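Local coordinates for chitin binding protein (Tectaria macrodonta, PDB 6IF7) that probably acts as a copper-dependent lytic polysaccharide monooxygenase of family AA10 that binds chitin, and is an insecticidal fern protein, at residues L33-F39 with K70-L76; Y97-A102 with Y162-Q166. All coordinates share one frame; numbering follows the deposited sequence.

Contact 1. Residues L33-F39 with K70-L76. Unlike the reference sequence in segment 70-76: Y71 (reference Phe).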
ATOM      1  N   LEU A  33       2.421  17.996  -4.000  1.00 36.54           N
ATOM      2  CA  LEU A  33       1.002  18.087  -3.631  1.00 36.38           C
ATOM      3  C   LEU A  33       0.727  18.011  -2.121  1.00 34.79           C
ATOM      4  O   LEU A  33       0.042  18.876  -1.562  1.00 34.80           O
ATOM      5  CB  LEU A  33       0.196  17.007  -4.354  1.00 40.10           C
ATOM      6  CG  LEU A  33      -1.317  17.260  -4.416  1.00 41.53           C
ATOM      7  CD1 LEU A  33      -1.625  18.483  -5.285  1.00 42.90           C
ATOM      8  CD2 LEU A  33      -2.030  16.026  -4.943  1.00 40.58           C
ATOM      9  N   SER A  34       1.229  16.968  -1.470  1.00 30.77           N
ATOM     10  CA  SER A  34       0.939  16.739  -0.057  1.00 31.71           C
ATOM     11  C   SER A  34       1.825  17.574   0.900  1.00 32.35           C
ATOM     12  O   SER A  34       1.494  17.695   2.085  1.00 30.10           O
ATOM     13  CB  SER A  34       1.045  15.232   0.293  1.00 30.56           C
ATOM     14  OG  SER A  34      -0.173  14.521   0.070  1.00 27.08           O
ATOM     15  N   GLY A  35       2.952  18.111   0.407  1.00 32.22           N
ATOM     16  CA  GLY A  35       3.948  18.735   1.277  1.00 33.77           C
ATOM     17  C   GLY A  35       4.809  17.678   1.947  1.00 36.80           C
ATOM     18  O   GLY A  35       4.554  16.482   1.821  1.00 37.96           O
ATOM     19  N   THR A  36       5.826  18.110   2.678  1.00 37.00           N
ATOM     20  CA  THR A  36       6.829  17.176   3.181  1.00 37.24           C
ATOM     21  C   THR A  36       6.380  16.417   4.421  1.00 38.05           C
ATOM     22  O   THR A  36       6.738  15.241   4.588  1.00 35.19           O
ATOM     23  CB  THR A  36       8.164  17.881   3.506  1.00 36.02           C
ATOM     24  OG1 THR A  36       7.895  19.000   4.345  1.00 39.49           O
ATOM     25  CG2 THR A  36       8.855  18.353   2.252  1.00 35.36           C
ATOM     26  N   GLN A  37       5.617  17.070   5.290  1.00 37.07           N
ATOM     27  CA  GLN A  37       5.332  16.479   6.591  1.00 38.32           C
ATOM     28  C   GLN A  37       4.583  15.163   6.454  1.00 35.40           C
ATOM     29  O   GLN A  37       4.868  14.217   7.181  1.00 33.09           O
ATOM     30  CB  GLN A  37       4.563  17.443   7.512  1.00 40.26           C
ATOM     31  CG  GLN A  37       4.418  16.948   8.957  1.00 43.23           C
ATOM     32  CD  GLN A  37       5.756  16.538   9.601  1.00 46.51           C
ATOM     33  OE1 GLN A  37       5.856  15.486  10.236  1.00 47.46           O
ATOM     34  NE2 GLN A  37       6.791  17.357   9.412  1.00 48.29           N
ATOM     35  N   ALA A  38       3.641  15.104   5.512  1.00 34.26           N
ATOM     36  CA  ALA A  38       2.904  13.864   5.222  1.00 31.73           C
ATOM     37  C   ALA A  38       3.850  12.657   5.061  1.00 30.98           C
ATOM     38  O   ALA A  38       3.566  11.559   5.572  1.00 27.83           O
ATOM     39  CB  ALA A  38       2.058  14.034   3.967  1.00 32.07           C
ATOM     40  N   PHE A  39       4.981  12.892   4.386  1.00 28.45           N
ATOM     41  CA  PHE A  39       5.956  11.838   4.080  1.00 29.09           C
ATOM     42  C   PHE A  39       6.906  11.486   5.208  1.00 29.82           C
ATOM     43  O   PHE A  39       7.351  10.346   5.294  1.00 29.55           O
ATOM     44  CB  PHE A  39       6.703  12.148   2.786  1.00 28.70           C
ATOM     45  CG  PHE A  39       5.803  12.120   1.591  1.00 30.10           C
ATOM     46  CD1 PHE A  39       5.540  10.923   0.927  1.00 30.18           C
ATOM     47  CD2 PHE A  39       5.126  13.274   1.187  1.00 30.29           C
ATOM     48  CE1 PHE A  39       4.654  10.897  -0.139  1.00 32.10           C
ATOM     49  CE2 PHE A  39       4.235  13.248   0.124  1.00 29.40           C
ATOM     50  CZ  PHE A  39       3.998  12.065  -0.544  1.00 31.94           C
ATOM     51  N   LYS A  70      -4.578  14.919   3.662  1.00 29.97           N
ATOM     52  CA  LYS A  70      -3.153  14.925   3.995  1.00 30.11           C
ATOM     53  C   LYS A  70      -2.288  14.054   3.057  1.00 28.19           C
ATOM     54  O   LYS A  70      -1.217  14.476   2.638  1.00 27.39           O
ATOM     55  CB  LYS A  70      -2.981  14.456   5.443  1.00 30.78           C
ATOM     56  CG  LYS A  70      -1.550  14.232   5.895  1.00 31.04           C
ATOM     57  CD  LYS A  70      -1.497  13.858   7.359  1.00 29.93           C
ATOM     58  CE  LYS A  70      -0.058  13.770   7.825  1.00 30.20           C
ATOM     59  NZ  LYS A  70       0.051  13.246   9.222  1.00 30.00           N
ATOM     60  N   TYR A  71      -2.768  12.869   2.717  1.00 26.56           N
ATOM     61  CA  TYR A  71      -2.012  11.947   1.865  1.00 26.82           C
ATOM     62  C   TYR A  71      -2.443  11.935   0.396  1.00 26.75           C
ATOM     63  O   TYR A  71      -2.151  10.971  -0.340  1.00 26.10           O
ATOM     64  CB  TYR A  71      -2.074  10.537   2.470  1.00 26.32           C
ATOM     65  CG  TYR A  71      -1.400  10.460   3.816  1.00 27.17           C
ATOM     66  CD1 TYR A  71      -0.008  10.451   3.920  1.00 28.27           C
ATOM     67  CD2 TYR A  71      -2.149  10.405   4.997  1.00 27.96           C
ATOM     68  CE1 TYR A  71       0.618  10.381   5.168  1.00 29.08           C
ATOM     69  CE2 TYR A  71      -1.538  10.341   6.237  1.00 28.52           C
ATOM     70  CZ  TYR A  71      -0.149  10.341   6.323  1.00 30.60           C
ATOM     71  OH  TYR A  71       0.461  10.265   7.577  1.00 34.36           O
ATOM     72  N   ARG A  72      -3.092  13.015  -0.048  1.00 26.76           N
ATOM     73  CA  ARG A  72      -3.609  13.143  -1.433  1.00 26.60           C
ATOM     74  C   ARG A  72      -2.570  12.956  -2.576  1.00 26.63           C
ATOM     75  O   ARG A  72      -2.903  12.476  -3.668  1.00 26.16           O
ATOM     76  CB  ARG A  72      -4.308  14.497  -1.607  1.00 27.35           C
ATOM     77  CG  ARG A  72      -3.369  15.711  -1.508  1.00 27.92           C
ATOM     78  CD  ARG A  72      -4.208  16.979  -1.392  1.00 29.59           C
ATOM     79  NE  ARG A  72      -3.500  18.231  -1.119  1.00 29.83           N
ATOM     80  CZ  ARG A  72      -2.970  18.599   0.054  1.00 31.80           C
ATOM     81  NH1 ARG A  72      -2.957  17.768   1.100  1.00 31.40           N
ATOM     82  NH2 ARG A  72      -2.417  19.813   0.166  1.00 29.28           N
ATOM     83  N   GLY A  73      -1.328  13.342  -2.337  1.00 25.80           N
ATOM     84  CA  GLY A  73      -0.229  12.986  -3.252  1.00 27.74           C
ATOM     85  C   GLY A  73      -0.074  11.500  -3.599  1.00 26.98           C
ATOM     86  O   GLY A  73       0.400  11.161  -4.678  1.00 30.58           O
ATOM     87  N   LEU A  74      -0.479  10.615  -2.698  1.00 25.83           N
ATOM     88  CA  LEU A  74      -0.446   9.175  -2.948  1.00 25.34           C
ATOM     89  C   LEU A  74      -1.524   8.700  -3.932  1.00 25.51           C
ATOM     90  O   LEU A  74      -1.459   7.562  -4.404  1.00 22.98           O
ATOM     91  CB  LEU A  74      -0.623   8.397  -1.636  1.00 23.68           C
ATOM     92  CG  LEU A  74       0.369   8.699  -0.511  1.00 23.71           C
ATOM     93  CD1 LEU A  74       0.080   7.802   0.672  1.00 24.09           C
ATOM     94  CD2 LEU A  74       1.809   8.491  -0.955  1.00 24.79           C
ATOM     95  N   ASP A  75      -2.532   9.542  -4.198  1.00 26.05           N
ATOM     96  CA  ASP A  75      -3.604   9.180  -5.103  1.00 27.59           C
ATOM     97  C   ASP A  75      -3.299   9.484  -6.589  1.00 28.46           C
ATOM     98  O   ASP A  75      -4.090   9.151  -7.464  1.00 27.96           O
ATOM     99  CB  ASP A  75      -4.901   9.852  -4.666  1.00 30.09           C
ATOM    100  CG  ASP A  75      -5.383   9.385  -3.276  1.00 33.11           C
ATOM    101  OD1 ASP A  75      -5.260   8.163  -2.944  1.00 32.52           O
ATOM    102  OD2 ASP A  75      -5.907  10.253  -2.526  1.00 31.35           O
ATOM    103  N   LEU A  76      -2.158  10.087  -6.886  1.00 28.26           N
ATOM    104  CA  LEU A  76      -1.853  10.443  -8.236  1.00 30.22           C
ATOM    105  C   LEU A  76      -1.837   9.181  -9.092  1.00 31.65           C
ATOM    106  O   LEU A  76      -1.271   8.150  -8.699  1.00 31.74           O
ATOM    107  CB  LEU A  76      -0.515  11.178  -8.307  1.00 30.90           C
ATOM    108  CG  LEU A  76      -0.432  12.574  -7.668  1.00 31.00           C
ATOM    109  CD1 LEU A  76       0.994  13.095  -7.720  1.00 30.40           C
ATOM    110  CD2 LEU A  76      -1.368  13.560  -8.341  1.00 30.02           C
TER
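S34 OG is the polar centre of this contact and bonds to the backbone of 70-76 twice. The hydroxyl donates to K70 O at 2.8 Å, reaching it from a position tilted 34° from the carbonyl plane. G73 N donates back to the same oxygen, OG of S34, at 2.9 Å, with an N-H...O angle of 159°. One hydroxyl thus serves as donor to K70 O and acceptor from G73 N, satisfying two backbone groups of the turn. Beside this, CD2 of L33 rests on R72 CG at 3.7 Å. R72 CG sits between its own backbone N and carbonyl carbon (chi1 66°), and the chain then runs extended to NE. This brings one guanidinium face over L33 O, while NH1 bonds to F69 O. A38 CB also packs against K70 O, and the carbonyl oxygen of A38 lies at the edge of the Y71 ring, 3.2 Å from CE1. F39 CE1 meets L74 CD2 at 3.8 Å, and both side chains also touch V11 of helix 10-16. Further out, D41 takes a salt bridge from K70 NZ and a hydrogen bond from Y71 OH at its carbonyl. The contact joins the break between helices 25-34 and 36-40 to the 3-10 turn at 70-74. The chemistry implies that the S34 hydroxyl ties the end of helix 25-34 to the turn, while L33, A38 and F39 add apolar packing.

Contact 2. Residues Y97-A102 with Y162-Q166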
ATOM      1  N   TYR A  97       6.255  -5.999   5.805  1.00 28.27           N
ATOM      2  CA  TYR A  97       5.533  -4.793   6.251  1.00 26.93           C
ATOM      3  C   TYR A  97       6.328  -4.244   7.418  1.00 26.09           C
ATOM      4  O   TYR A  97       6.396  -4.879   8.493  1.00 25.25           O
ATOM      5  CB  TYR A  97       4.101  -5.136   6.709  1.00 26.31           C
ATOM      6  CG  TYR A  97       3.206  -3.926   6.953  1.00 27.54           C
ATOM      7  CD1 TYR A  97       3.347  -3.112   8.080  1.00 26.94           C
ATOM      8  CD2 TYR A  97       2.210  -3.600   6.045  1.00 28.54           C
ATOM      9  CE1 TYR A  97       2.536  -2.014   8.266  1.00 27.14           C
ATOM     10  CE2 TYR A  97       1.393  -2.513   6.235  1.00 27.65           C
ATOM     11  CZ  TYR A  97       1.561  -1.725   7.333  1.00 28.13           C
ATOM     12  OH  TYR A  97       0.701  -0.656   7.466  1.00 32.38           O
ATOM     13  N   ILE A  98       6.925  -3.074   7.210  1.00 25.54           N
ATOM     14  CA  ILE A  98       7.758  -2.444   8.243  1.00 26.20           C
ATOM     15  C   ILE A  98       6.844  -1.761   9.260  1.00 27.33           C
ATOM     16  O   ILE A  98       5.943  -0.973   8.898  1.00 26.40           O
ATOM     17  CB  ILE A  98       8.848  -1.469   7.694  1.00 26.94           C
ATOM     18  CG1 ILE A  98       9.681  -0.872   8.860  1.00 27.08           C
ATOM     19  CG2 ILE A  98       8.263  -0.327   6.869  1.00 27.61           C
ATOM     20  CD1 ILE A  98      10.964  -0.186   8.421  1.00 26.76           C
ATOM     21  N   ALA A  99       7.067  -2.103  10.522  1.00 28.11           N
ATOM     22  CA  ALA A  99       6.269  -1.595  11.618  1.00 29.98           C
ATOM     23  C   ALA A  99       7.188  -0.801  12.545  1.00 31.72           C
ATOM     24  O   ALA A  99       8.068  -1.367  13.182  1.00 31.03           O
ATOM     25  CB  ALA A  99       5.590  -2.738  12.359  1.00 29.37           C
ATOM     26  N   THR A 100       6.992   0.522  12.577  1.00 33.20           N
ATOM     27  CA  THR A 100       7.620   1.400  13.576  1.00 32.39           C
ATOM     28  C   THR A 100       7.052   1.109  14.983  1.00 32.60           C
ATOM     29  O   THR A 100       7.738   1.293  15.976  1.00 31.08           O
ATOM     30  CB  THR A 100       7.418   2.897  13.233  1.00 31.89           C
ATOM     31  OG1 THR A 100       6.022   3.198  13.196  1.00 34.90           O
ATOM     32  CG2 THR A 100       8.011   3.230  11.878  1.00 32.22           C
ATOM     33  N   ALA A 101       5.800   0.673  15.043  1.00 33.70           N
ATOM     34  CA  ALA A 101       5.170   0.165  16.264  1.00 35.75           C
ATOM     35  C   ALA A 101       4.274  -1.004  15.873  1.00 33.91           C
ATOM     36  O   ALA A 101       3.326  -0.825  15.097  1.00 35.52           O
ATOM     37  CB  ALA A 101       4.335   1.261  16.930  1.00 36.78           C
ATOM     38  N   ALA A 102       4.598  -2.190  16.380  1.00 34.60           N
ATOM     39  CA  ALA A 102       3.820  -3.404  16.106  1.00 33.82           C
ATOM     40  C   ALA A 102       2.458  -3.290  16.774  1.00 34.86           C
ATOM     41  O   ALA A 102       2.314  -2.565  17.758  1.00 33.06           O
ATOM     42  CB  ALA A 102       4.554  -4.633  16.608  1.00 34.02           C
ATOM     43  N   TYR A 162      -2.683  -3.597  -2.690  1.00 23.11           N
ATOM     44  CA  TYR A 162      -3.302  -2.821  -1.636  1.00 23.71           C
ATOM     45  C   TYR A 162      -3.334  -3.686  -0.377  1.00 24.65           C
ATOM     46  O   TYR A 162      -3.869  -4.811  -0.380  1.00 22.93           O
ATOM     47  CB  TYR A 162      -4.710  -2.428  -2.028  1.00 24.50           C
ATOM     48  CG  TYR A 162      -5.330  -1.290  -1.230  1.00 24.96           C
ATOM     49  CD1 TYR A 162      -4.731  -0.031  -1.183  1.00 25.29           C
ATOM     50  CD2 TYR A 162      -6.551  -1.454  -0.584  1.00 25.55           C
ATOM     51  CE1 TYR A 162      -5.315   1.027  -0.485  1.00 26.47           C
ATOM     52  CE2 TYR A 162      -7.154  -0.405   0.101  1.00 25.91           C
ATOM     53  CZ  TYR A 162      -6.539   0.831   0.162  1.00 26.37           C
ATOM     54  OH  TYR A 162      -7.152   1.863   0.853  1.00 27.91           O
ATOM     55  N   VAL A 163      -2.716  -3.170   0.679  1.00 23.90           N
ATOM     56  CA  VAL A 163      -2.656  -3.861   1.959  1.00 23.71           C
ATOM     57  C   VAL A 163      -3.410  -3.039   2.990  1.00 23.49           C
ATOM     58  O   VAL A 163      -3.140  -1.838   3.176  1.00 22.62           O
ATOM     59  CB  VAL A 163      -1.201  -4.162   2.366  1.00 23.65           C
ATOM     60  CG1 VAL A 163      -1.135  -4.949   3.671  1.00 24.14           C
ATOM     61  CG2 VAL A 163      -0.551  -4.962   1.254  1.00 24.00           C
ATOM     62  N   ILE A 164      -4.377  -3.700   3.630  1.00 23.45           N
ATOM     63  CA  ILE A 164      -5.136  -3.141   4.728  1.00 23.81           C
ATOM     64  C   ILE A 164      -4.706  -3.853   6.019  1.00 23.74           C
ATOM     65  O   ILE A 164      -4.811  -5.079   6.116  1.00 25.37           O
ATOM     66  CB  ILE A 164      -6.658  -3.348   4.505  1.00 24.16           C
ATOM     67  CG1 ILE A 164      -7.094  -2.745   3.178  1.00 23.71           C
ATOM     68  CG2 ILE A 164      -7.448  -2.742   5.655  1.00 24.25           C
ATOM     69  CD1 ILE A 164      -8.469  -3.186   2.702  1.00 24.66           C
ATOM     70  N   TRP A 165      -4.226  -3.095   7.001  1.00 23.99           N
ATOM     71  CA  TRP A 165      -3.831  -3.629   8.325  1.00 24.26           C
ATOM     72  C   TRP A 165      -4.888  -3.211   9.341  1.00 25.98           C
ATOM     73  O   TRP A 165      -4.892  -2.061   9.789  1.00 25.38           O
ATOM     74  CB  TRP A 165      -2.447  -3.079   8.713  1.00 24.69           C
ATOM     75  CG  TRP A 165      -1.829  -3.589  10.008  1.00 25.92           C
ATOM     76  CD1 TRP A 165      -2.113  -4.752  10.655  1.00 27.00           C
ATOM     77  CD2 TRP A 165      -0.755  -2.971  10.748  1.00 26.21           C
ATOM     78  NE1 TRP A 165      -1.315  -4.879  11.776  1.00 27.58           N
ATOM     79  CE2 TRP A 165      -0.470  -3.801  11.846  1.00 26.50           C
ATOM     80  CE3 TRP A 165      -0.027  -1.771  10.596  1.00 26.44           C
ATOM     81  CZ2 TRP A 165       0.530  -3.490  12.794  1.00 27.37           C
ATOM     82  CZ3 TRP A 165       0.950  -1.457  11.537  1.00 26.79           C
ATOM     83  CH2 TRP A 165       1.228  -2.319  12.620  1.00 26.70           C
ATOM     84  N   GLN A 166      -5.803  -4.126   9.672  1.00 27.90           N
ATOM     85  CA  GLN A 166      -6.872  -3.865  10.657  1.00 28.76           C
ATOM     86  C   GLN A 166      -6.425  -4.362  12.051  1.00 29.28           C
ATOM     87  O   GLN A 166      -6.103  -5.536  12.232  1.00 29.08           O
ATOM     88  CB  GLN A 166      -8.187  -4.537  10.206  1.00 28.07           C
ATOM     89  CG  GLN A 166      -9.391  -4.363  11.139  1.00 28.73           C
ATOM     90  CD  GLN A 166      -9.821  -2.907  11.360  1.00 28.20           C
ATOM     91  OE1 GLN A 166     -10.436  -2.288  10.499  1.00 28.27           O
ATOM     92  NE2 GLN A 166      -9.517  -2.372  12.530  1.00 28.63           N
TER
HETATM   93  O   HOH W   1      -1.561  -1.128   5.365  1.00 32.31           O
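Water 1 joins Y97 OH to the backbone of V163. It donates to V163 O at 2.8 Å and lies 3.1 Å from Y97 OH, in the plane of the tyrosine ring. This bridge spans the core of the beta-sandwich characteristic of AA10 enzymes. Strand 95-99 belongs to one sheet and strand 159-167 to the other. Their short segments run 11.1 Å apart at closest, with 38° between their directions, so side chains fill the gap. Y97 and W165 do most of this. Each has CG anti to its backbone N (chi1 -170° for Y97), which sends both rings into the space between the sheets. The two rings meet obliquely, with centroids 5.0 Å apart and planes at 64°. The phenol comes to the six-membered ring of W165 near CE3, which is 3.5 Å from Y97 CE1. At CD2, across the ring from CE1, Y97 meets V163 CG1 in a looser apolar contact. A99 CB adds to the packing at W165 CH2. F107 stacks on the W165 ring and meets Y97, and F174 touches both, so the pair sits in an aromatic cluster. The indole also meets the ring of H103, a copper ligand, which places W165 in the second shell of the metal site. The far edge of the indole faces the loop after strand 95-99. There A101 O lies in the indole plane, 3.6 Å from W165 CH2.

Contacts 1 and 2 follow one another along the chain and do not touch. Their centres are 19 Å apart, and their nearest atoms about 8 Å. Contact 2 is the closer to the copper site formed with H1 and H103: the side chain of A101 is about 4 Å from the copper ion, and that of W165 about 4 Å from that of H103. Contact 1 lies farther off, with the Y71 side chain about 11 Å from the copper and about 8 Å from the H1 side chain. Contact 2 thus packs the sandwich core next to the metal site, while contact 1 joins two parts of the helical and loop region between strands 2-6 and 95-99.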